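Local coordinates for major capsid protein (Norovirus Hu/GI.7/TCH-060/USA/2003, PDB 4P25), which forms the norovirus capsid, its protruding P domain binding histo-blood group antigens, here the LeY glycan, as a probable host attachment step, at residues A[66-71]-A[81-86]; A[42-47]-A[54-59]; A[17-22]-A[224-229]. All blocks are in the same frame, centred on the assembly; numbering follows the deposited sequence.

Contact 1: A[66-71]-A[81-86]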
loop_
_atom_site.group_PDB
_atom_site.type_symbol
_atom_site.label_atom_id
_atom_site.label_comp_id
_atom_site.label_asym_id
_atom_site.label_seq_id
_atom_site.Cartn_x
_atom_site.Cartn_y
_atom_site.Cartn_z
ATOM N N ARG A 66 -7.830 -6.282 -3.066
ATOM C CA ARG A 66 -7.635 -7.466 -2.248
ATOM C C ARG A 66 -8.968 -8.143 -2.003
ATOM O O ARG A 66 -10.025 -7.523 -2.150
ATOM C CB ARG A 66 -6.945 -7.101 -0.937
ATOM C CG ARG A 66 -5.613 -6.404 -1.177
ATOM C CD ARG A 66 -4.861 -6.222 0.101
ATOM N NE ARG A 66 -4.310 -7.484 0.571
ATOM C CZ ARG A 66 -3.837 -7.680 1.797
ATOM N NH1 ARG A 66 -3.861 -6.691 2.685
ATOM N NH2 ARG A 66 -3.356 -8.867 2.138
ATOM N N ILE A 67 -8.907 -9.432 -1.674
ATOM C CA ILE A 67 -10.093 -10.251 -1.472
ATOM C C ILE A 67 -9.891 -11.124 -0.246
ATOM O O ILE A 67 -8.792 -11.646 -0.013
ATOM C CB ILE A 67 -10.365 -11.164 -2.691
ATOM C CG1 ILE A 67 -10.615 -10.333 -3.953
ATOM C CG2 ILE A 67 -11.565 -12.070 -2.438
ATOM C CD1 ILE A 67 -10.798 -11.164 -5.205
ATOM N N ARG A 68 -10.942 -11.272 0.550
ATOM C CA ARG A 68 -10.914 -12.209 1.663
ATOM C C ARG A 68 -12.236 -12.956 1.708
ATOM O O ARG A 68 -13.294 -12.385 1.445
ATOM C CB ARG A 68 -10.657 -11.490 2.991
ATOM C CG ARG A 68 -10.446 -12.446 4.161
ATOM C CD ARG A 68 -9.998 -11.706 5.406
ATOM N NE ARG A 68 -9.794 -12.609 6.541
ATOM C CZ ARG A 68 -9.149 -12.272 7.655
ATOM N NH1 ARG A 68 -8.625 -11.053 7.783
ATOM N NH2 ARG A 68 -9.010 -13.151 8.639
ATOM N N GLY A 69 -12.173 -14.238 2.037
ATOM C CA GLY A 69 -13.389 -15.019 2.149
ATOM C C GLY A 69 -13.145 -16.429 2.629
ATOM O O GLY A 69 -12.007 -16.876 2.780
ATOM N N LYS A 70 -14.240 -17.131 2.876
ATOM C CA LYS A 70 -14.172 -18.517 3.308
ATOM C C LYS A 70 -14.524 -19.461 2.173
ATOM O O LYS A 70 -15.547 -19.300 1.508
ATOM C CB LYS A 70 -15.089 -18.735 4.507
ATOM C CG LYS A 70 -14.583 -18.004 5.731
ATOM C CD LYS A 70 -15.593 -17.954 6.856
ATOM C CE LYS A 70 -14.970 -17.281 8.063
ATOM N NZ LYS A 70 -14.242 -16.032 7.690
ATOM N N VAL A 71 -13.663 -20.450 1.961
ATOM C CA VAL A 71 -13.861 -21.429 0.899
ATOM C C VAL A 71 -15.078 -22.299 1.187
ATOM O O VAL A 71 -15.254 -22.776 2.309
ATOM C CB VAL A 71 -12.610 -22.315 0.731
ATOM C CG1 VAL A 71 -12.857 -23.437 -0.285
ATOM C CG2 VAL A 71 -11.417 -21.464 0.322
ATOM N N ASN A 81 -17.058 -17.394 0.111
ATOM C CA ASN A 81 -18.055 -16.565 0.762
ATOM C C ASN A 81 -17.309 -15.377 1.335
ATOM O O ASN A 81 -16.540 -15.513 2.287
ATOM C CB ASN A 81 -18.785 -17.329 1.867
ATOM C CG ASN A 81 -19.818 -18.306 1.330
ATOM O OD1 ASN A 81 -19.894 -19.451 1.775
ATOM N ND2 ASN A 81 -20.621 -17.854 0.373
ATOM N N LEU A 82 -17.520 -14.216 0.734
ATOM C CA LEU A 82 -16.683 -13.048 1.009
ATOM C C LEU A 82 -16.874 -12.461 2.405
ATOM O O LEU A 82 -17.970 -12.490 2.961
ATOM C CB LEU A 82 -16.927 -11.963 -0.042
ATOM C CG LEU A 82 -16.634 -12.344 -1.497
ATOM C CD1 LEU A 82 -16.980 -11.201 -2.453
ATOM C CD2 LEU A 82 -15.177 -12.781 -1.659
ATOM N N THR A 83 -15.784 -11.946 2.971
ATOM C CA THR A 83 -15.848 -11.097 4.153
ATOM C C THR A 83 -15.138 -9.786 3.837
ATOM O O THR A 83 -14.538 -9.647 2.772
ATOM C CB THR A 83 -15.154 -11.745 5.372
ATOM O OG1 THR A 83 -13.752 -11.898 5.112
ATOM C CG2 THR A 83 -15.771 -13.108 5.686
ATOM N N GLU A 84 -15.191 -8.827 4.757
ATOM C CA GLU A 84 -14.327 -7.662 4.642
ATOM C C GLU A 84 -12.887 -8.134 4.858
ATOM O O GLU A 84 -12.654 -9.229 5.388
ATOM C CB GLU A 84 -14.721 -6.583 5.658
ATOM C CG GLU A 84 -16.163 -6.087 5.520
ATOM C CD GLU A 84 -16.406 -5.258 4.261
ATOM O OE1 GLU A 84 -15.423 -4.833 3.609
ATOM O OE2 GLU A 84 -17.592 -5.033 3.922
ATOM N N LEU A 85 -11.924 -7.318 4.442
ATOM C CA LEU A 85 -10.508 -7.699 4.503
ATOM C C LEU A 85 -9.991 -7.922 5.926
ATOM O O LEU A 85 -8.998 -8.630 6.128
ATOM C CB LEU A 85 -9.644 -6.662 3.793
ATOM C CG LEU A 85 -9.902 -6.496 2.291
ATOM C CD1 LEU A 85 -9.111 -5.319 1.735
ATOM C CD2 LEU A 85 -9.579 -7.787 1.535
ATOM N N ASP A 86 -10.661 -7.325 6.908
ATOM C CA ASP A 86 -10.254 -7.478 8.305
ATOM C C ASP A 86 -10.882 -8.713 8.959
ATOM O O ASP A 86 -10.694 -8.974 10.154
ATOM C CB ASP A 86 -10.545 -6.198 9.108
ATOM C CG ASP A 86 -12.030 -5.894 9.225
ATOM O OD1 ASP A 86 -12.853 -6.627 8.642
ATOM O OD2 ASP A 86 -12.373 -4.897 9.898
HETATM O O HOH W 1 -13.204 -9.487 0.132
HETATM O O HOH W 2 -12.995 -14.751 5.654
#
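G69 and L82 pass each other with their CA atoms 4.0 Å apart, at a non-hydrogen-bonded antiparallel pair. The packing is tight because N81 O sits 3.2 Å from G69 CA, leaving no room for a CB there. Next to this pair T83 N donates to R68 O at 3.0 Å, almost straight (168° at the hydrogen). On the other side K70 and N81 form a hydrogen-bonded pair, N81 N to K70 O at 2.8 Å and K70 N back to N81 O. On one face of the sheet I67 sets CG2 against L82 CD2 (3.8 Å); on the face that carries R68, L85 turns its CD2 methyl onto R66 CB at 3.7 Å. R68 reaches along the loop end of 81-86: with CG anti to the backbone N (chi1 -173°) and the chain extended to NE, its CD runs past the E84 carbonyl and NH1 meets L85 O at 3.0 Å. That oxygen lies in the guanidinium plane, although NH1 stands above the carbonyl plane of L85. NH2 forms a salt bridge with D154 of the adjacent strand. K70 and N81 lie at the exposed end, where packing gives way to water: one molecule accepts from K70 NZ at 2.7 Å and donates to T83 OG1, whose own proton goes to E84 O. The beta hairpin of strands 66-73 and 78-83 belongs to a six-stranded antiparallel sheet consistent with the P2 barrel of norovirus P domains.

Contact 2: A[42-47]-A[54-59]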
loop_
_atom_site.group_PDB
_atom_site.type_symbol
_atom_site.label_atom_id
_atom_site.label_comp_id
_atom_site.label_asym_id
_atom_site.label_seq_id
_atom_site.Cartn_x
_atom_site.Cartn_y
_atom_site.Cartn_z
ATOM N N PHE A 42 -14.769 3.972 -12.548
ATOM C CA PHE A 42 -13.968 3.202 -11.600
ATOM C C PHE A 42 -14.648 3.189 -10.236
ATOM O O PHE A 42 -15.254 4.190 -9.832
ATOM C CB PHE A 42 -12.554 3.789 -11.490
ATOM C CG PHE A 42 -11.826 3.895 -12.807
ATOM C CD1 PHE A 42 -12.091 3.014 -13.846
ATOM C CD2 PHE A 42 -10.862 4.877 -13.000
ATOM C CE1 PHE A 42 -11.416 3.117 -15.058
ATOM C CE2 PHE A 42 -10.181 4.981 -14.209
ATOM C CZ PHE A 42 -10.462 4.098 -15.235
ATOM N N GLN A 43 -14.567 2.057 -9.541
ATOM C CA GLN A 43 -15.187 1.918 -8.221
ATOM C C GLN A 43 -14.178 2.053 -7.091
ATOM O O GLN A 43 -14.550 2.302 -5.948
ATOM C CB GLN A 43 -15.930 0.584 -8.116
ATOM C CG GLN A 43 -17.127 0.524 -9.048
ATOM C CD GLN A 43 -18.109 1.635 -8.763
ATOM O OE1 GLN A 43 -18.595 1.768 -7.637
ATOM N NE2 GLN A 43 -18.407 2.443 -9.775
ATOM N N ASN A 44 -12.903 1.887 -7.424
ATOM C CA ASN A 44 -11.824 2.196 -6.500
ATOM C C ASN A 44 -11.136 3.503 -6.887
ATOM O O ASN A 44 -11.275 3.975 -8.023
ATOM C CB ASN A 44 -10.835 1.030 -6.417
ATOM C CG ASN A 44 -11.392 -0.139 -5.629
ATOM O OD1 ASN A 44 -12.130 0.059 -4.657
ATOM N ND2 ASN A 44 -11.059 -1.358 -6.041
ATOM N N GLY A 45 -10.420 4.098 -5.937
ATOM C CA GLY A 45 -9.845 5.424 -6.124
ATOM C C GLY A 45 -10.858 6.554 -6.187
ATOM O O GLY A 45 -10.577 7.608 -6.761
ATOM N N ARG A 46 -12.025 6.332 -5.589
ATOM C CA ARG A 46 -13.122 7.296 -5.629
ATOM C C ARG A 46 -13.391 7.886 -4.252
ATOM O O ARG A 46 -13.689 7.165 -3.291
ATOM C CB ARG A 46 -14.393 6.637 -6.173
ATOM C CG ARG A 46 -14.224 5.953 -7.526
ATOM C CD ARG A 46 -13.941 6.958 -8.647
ATOM N NE ARG A 46 -14.978 7.984 -8.736
ATOM C CZ ARG A 46 -16.081 7.886 -9.474
ATOM N NH1 ARG A 46 -16.311 6.802 -10.208
ATOM N NH2 ARG A 46 -16.963 8.876 -9.470
ATOM N N CYS A 47 -13.285 9.205 -4.153
ATOM C CA CYS A 47 -13.447 9.887 -2.879
ATOM C C CYS A 47 -13.700 11.350 -3.169
ATOM O O CYS A 47 -13.031 11.930 -4.023
ATOM C CB CYS A 47 -12.178 9.736 -2.037
ATOM S SG CYS A 47 -12.311 10.378 -0.341
ATOM N N LEU A 54 -16.290 6.608 -1.941
ATOM C CA LEU A 54 -17.332 6.194 -2.876
ATOM C C LEU A 54 -17.012 4.817 -3.420
ATOM O O LEU A 54 -15.851 4.407 -3.448
ATOM C CB LEU A 54 -17.414 7.180 -4.044
ATOM C CG LEU A 54 -17.605 8.658 -3.703
ATOM C CD1 LEU A 54 -17.490 9.524 -4.959
ATOM C CD2 LEU A 54 -18.941 8.870 -3.011
ATOM N N GLY A 55 -18.037 4.103 -3.875
ATOM C CA GLY A 55 -17.843 2.768 -4.414
ATOM C C GLY A 55 -17.249 1.811 -3.395
ATOM O O GLY A 55 -17.692 1.752 -2.250
ATOM N N THR A 56 -16.231 1.067 -3.812
ATOM C CA THR A 56 -15.578 0.100 -2.927
ATOM C C THR A 56 -14.256 0.630 -2.376
ATOM O O THR A 56 -13.505 -0.103 -1.724
ATOM C CB THR A 56 -15.305 -1.217 -3.664
ATOM O OG1 THR A 56 -14.620 -0.932 -4.896
ATOM C CG2 THR A 56 -16.610 -1.932 -3.975
ATOM N N THR A 57 -13.989 1.906 -2.632
ATOM C CA THR A 57 -12.718 2.536 -2.278
ATOM C C THR A 57 -12.386 2.414 -0.790
ATOM O O THR A 57 -13.183 2.803 0.053
ATOM C CB THR A 57 -12.748 4.024 -2.673
ATOM O OG1 THR A 57 -13.045 4.133 -4.074
ATOM C CG2 THR A 57 -11.415 4.716 -2.367
ATOM N N PRO A 58 -11.203 1.858 -0.470
ATOM C CA PRO A 58 -10.715 1.779 0.907
ATOM C C PRO A 58 -9.778 2.943 1.216
ATOM O O PRO A 58 -9.518 3.768 0.341
ATOM C CB PRO A 58 -9.923 0.479 0.897
ATOM C CG PRO A 58 -9.317 0.459 -0.477
ATOM C CD PRO A 58 -10.357 1.082 -1.393
ATOM N N VAL A 59 -9.270 3.003 2.440
ATOM C CA VAL A 59 -8.408 4.106 2.846
ATOM C C VAL A 59 -6.934 3.850 2.520
ATOM O O VAL A 59 -6.232 4.743 2.055
ATOM C CB VAL A 59 -8.566 4.392 4.352
ATOM C CG1 VAL A 59 -7.597 5.474 4.804
ATOM C CG2 VAL A 59 -9.981 4.801 4.644
#
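T57 turns its hydroxyl into the bend of 42-47, where OG1 accepts from R46 N at 2.9 Å, with an angle of 159° at the hydrogen. A chi1 of -56° places OG1 beside its own backbone N and sends CG2 the other way, alongside R46 O at 3.5 Å. Two carbonyl oxygens, Q43 O and L54 O, compete for the hydroxyl proton. Q43 O accepts from T56 N (3.0 Å), which comes from above the carbonyl plane. T56 takes a different chi1 (51°), with OG1 between the backbone N and the carbonyl carbon; from there it donates to N44 OD1 at 2.7 Å, well above the amide plane. N44 is kept from the other end by F101 O, which accepts from ND2. R46 lays its CB against L54 CB (3.7 Å), then folds back at chi2 and chi3 so that NH1 reaches F42 O, while NH2 bonds P191 O. L54 N closes the contact on R46 O. Residues 54-57 make a type II' turn, with G55 at its second position. Regular strand pairing is absent here; side-chain and main-chain bonds together satisfy polar atoms in this buried contact, with the T57 hydroxyl taking part as both acceptor and donor.

Contact 3: A[17-22]-A[224-229]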
loop_
_atom_site.group_PDB
_atom_site.type_symbol
_atom_site.label_atom_id
_atom_site.label_comp_id
_atom_site.label_asym_id
_atom_site.label_seq_id
_atom_site.Cartn_x
_atom_site.Cartn_y
_atom_site.Cartn_z
ATOM N N ASN A 17 6.189 8.464 -6.085
ATOM C CA ASN A 17 6.065 7.881 -4.742
ATOM C C ASN A 17 4.599 7.711 -4.314
ATOM O O ASN A 17 4.310 7.463 -3.144
ATOM C CB ASN A 17 6.807 8.720 -3.690
ATOM C CG ASN A 17 8.285 8.380 -3.586
ATOM O OD1 ASN A 17 8.721 7.301 -3.984
ATOM N ND2 ASN A 17 9.063 9.305 -3.030
ATOM N N LEU A 18 3.680 7.835 -5.267
ATOM C CA LEU A 18 2.256 7.636 -4.990
ATOM C C LEU A 18 1.758 6.308 -5.543
ATOM O O LEU A 18 2.195 5.875 -6.613
ATOM C CB LEU A 18 1.431 8.783 -5.575
ATOM C CG LEU A 18 1.682 10.142 -4.923
ATOM C CD1 LEU A 18 0.849 11.230 -5.586
ATOM C CD2 LEU A 18 1.383 10.052 -3.432
ATOM N N ALA A 19 0.841 5.669 -4.814
ATOM C CA ALA A 19 0.291 4.375 -5.212
ATOM C C ALA A 19 -0.922 4.481 -6.135
ATOM O O ALA A 19 -1.723 5.405 -6.029
ATOM C CB ALA A 19 -0.075 3.553 -3.972
ATOM N N ASN A 20 -1.052 3.515 -7.036
ATOM C CA ASN A 20 -2.280 3.339 -7.791
ATOM C C ASN A 20 -3.404 2.962 -6.823
ATOM O O ASN A 20 -3.175 2.276 -5.814
ATOM C CB ASN A 20 -2.091 2.233 -8.833
ATOM C CG ASN A 20 -3.089 2.321 -9.972
ATOM O OD1 ASN A 20 -4.268 1.975 -9.819
ATOM N ND2 ASN A 20 -2.611 2.742 -11.142
ATOM N N SER A 21 -4.614 3.413 -7.129
ATOM C CA SER A 21 -5.762 3.135 -6.279
ATOM C C SER A 21 -6.606 1.963 -6.774
ATOM O O SER A 21 -7.598 1.605 -6.133
ATOM C CB SER A 21 -6.624 4.386 -6.157
ATOM O OG SER A 21 -6.988 4.890 -7.437
ATOM N N ARG A 22 -6.219 1.362 -7.899
ATOM C CA ARG A 22 -6.965 0.232 -8.467
ATOM C C ARG A 22 -6.177 -1.080 -8.513
ATOM O O ARG A 22 -6.764 -2.160 -8.591
ATOM C CB ARG A 22 -7.531 0.577 -9.854
ATOM C CG ARG A 22 -8.632 1.647 -9.806
ATOM C CD ARG A 22 -9.146 2.005 -11.204
ATOM N NE ARG A 22 -9.986 0.952 -11.773
ATOM C CZ ARG A 22 -9.900 0.506 -13.024
ATOM N NH1 ARG A 22 -9.004 1.008 -13.866
ATOM N NH2 ARG A 22 -10.722 -0.447 -13.439
ATOM N N PRO A 224 -4.538 9.051 -7.137
ATOM C CA PRO A 224 -3.539 8.249 -6.429
ATOM C C PRO A 224 -4.089 7.891 -5.053
ATOM O O PRO A 224 -4.836 8.689 -4.476
ATOM C CB PRO A 224 -2.348 9.209 -6.297
ATOM C CG PRO A 224 -2.552 10.226 -7.387
ATOM C CD PRO A 224 -4.040 10.399 -7.469
ATOM N N GLN A 225 -3.757 6.716 -4.536
ATOM C CA GLN A 225 -4.364 6.269 -3.281
ATOM C C GLN A 225 -4.113 7.223 -2.115
ATOM O O GLN A 225 -5.004 7.451 -1.296
ATOM C CB GLN A 225 -3.911 4.856 -2.908
ATOM C CG GLN A 225 -4.619 4.314 -1.667
ATOM C CD GLN A 225 -6.120 4.218 -1.855
ATOM O OE1 GLN A 225 -6.600 3.979 -2.961
ATOM N NE2 GLN A 225 -6.872 4.410 -0.770
ATOM N N GLU A 226 -2.917 7.795 -2.047
ATOM C CA GLU A 226 -2.609 8.711 -0.949
ATOM C C GLU A 226 -3.449 9.992 -0.986
ATOM O O GLU A 226 -3.647 10.632 0.054
ATOM C CB GLU A 226 -1.107 9.029 -0.889
ATOM C CG GLU A 226 -0.247 7.868 -0.401
ATOM C CD GLU A 226 0.081 6.854 -1.493
ATOM O OE1 GLU A 226 -0.352 7.048 -2.648
ATOM O OE2 GLU A 226 0.782 5.867 -1.191
ATOM N N PHE A 227 -3.946 10.364 -2.167
ATOM C CA PHE A 227 -4.901 11.469 -2.259
ATOM C C PHE A 227 -6.189 11.094 -1.529
ATOM O O PHE A 227 -6.747 11.898 -0.786
ATOM C CB PHE A 227 -5.224 11.821 -3.717
ATOM C CG PHE A 227 -4.261 12.793 -4.349
ATOM C CD1 PHE A 227 -2.914 12.487 -4.458
ATOM C CD2 PHE A 227 -4.713 13.995 -4.876
ATOM C CE1 PHE A 227 -2.031 13.371 -5.058
ATOM C CE2 PHE A 227 -3.833 14.889 -5.476
ATOM C CZ PHE A 227 -2.490 14.575 -5.566
ATOM N N VAL A 228 -6.662 9.869 -1.751
ATOM C CA VAL A 228 -7.855 9.377 -1.074
ATOM C C VAL A 228 -7.707 9.435 0.448
ATOM O O VAL A 228 -8.557 10.005 1.136
ATOM C CB VAL A 228 -8.189 7.936 -1.508
ATOM C CG1 VAL A 228 -9.320 7.377 -0.662
ATOM C CG2 VAL A 228 -8.567 7.897 -2.980
ATOM N N SER A 229 -6.633 8.861 0.983
ATOM C CA SER A 229 -6.459 8.879 2.435
ATOM C C SER A 229 -6.265 10.302 2.964
ATOM O O SER A 229 -6.714 10.624 4.060
ATOM C CB SER A 229 -5.335 7.946 2.899
ATOM O OG SER A 229 -4.097 8.266 2.299
HETATM O O HOH W 3 -8.840 2.748 -3.899
#
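The N-terminal end of helix 225-234, with P224 at its N-cap position, receives the loop 17-22, which precedes strand 29-31 of the P domain and packs against this helix some two hundred residues later in the chain. A19 is gripped through both of its main-chain polar atoms. Its O accepts from Q225 N at 2.8 Å, satisfying an amide in the first turn of the helix, and its N donates to E226 OE1 at 2.8 Å, with an angle of 167° at the hydrogen. The carboxylate is met on its syn side, near its plane. A bend at chi2 (82°) curls the E226 carboxylate back toward the first turn of its own helix, where OE1 faces A19 N; its second oxygen, OE2, bonds S60 OG of the second subunit, so the group ties the helix to both the loop and the dimer partner. The helix end probably helps to stabilise the negative charge.

L18 fills the apolar side. Its CD1 methyl comes to the edge of the F227 ring, 3.6 Å from CE1, and also touches P224 CB at 3.8 Å, while CD2 lies against E226 CB. Beyond A19, N20 OD1 accepts from R22 N on a lone pair, an Asx turn that bends the chain where S21 faces Q225. The first torsion of Q225 (-175°) and a bend at chi2 bring its OE1 beside S21. Its NE2 bonds P58 O and V59 O, and its OE1 lies 3.2 Å from S21 CB and accepts from a water at 2.7 Å that also donates to S21 O.

Contacts 2 and 3 form one continuous buried region, their centres 11 Å apart: besides the Q225 bridge to 54-59, G45 CA packs on S21 OG at 3.2 Å and N44 CB on S21 O at 3.3 Å. Along the chain, contacts 1 and 2 follow one another inside the long loop closed by contact 3. Contact 1 stands apart, its centre 18 Å from that of contact 2 and 22 Å from that of contact 3, with nearest atoms about 6 and 7 Å away. Its I67 side chain is about 14 Å from the bound galactose and from a fucose, whose pocket includes D108, R127 and W161 on strands 108-115, 125-130 and 154-163 of the same sheet.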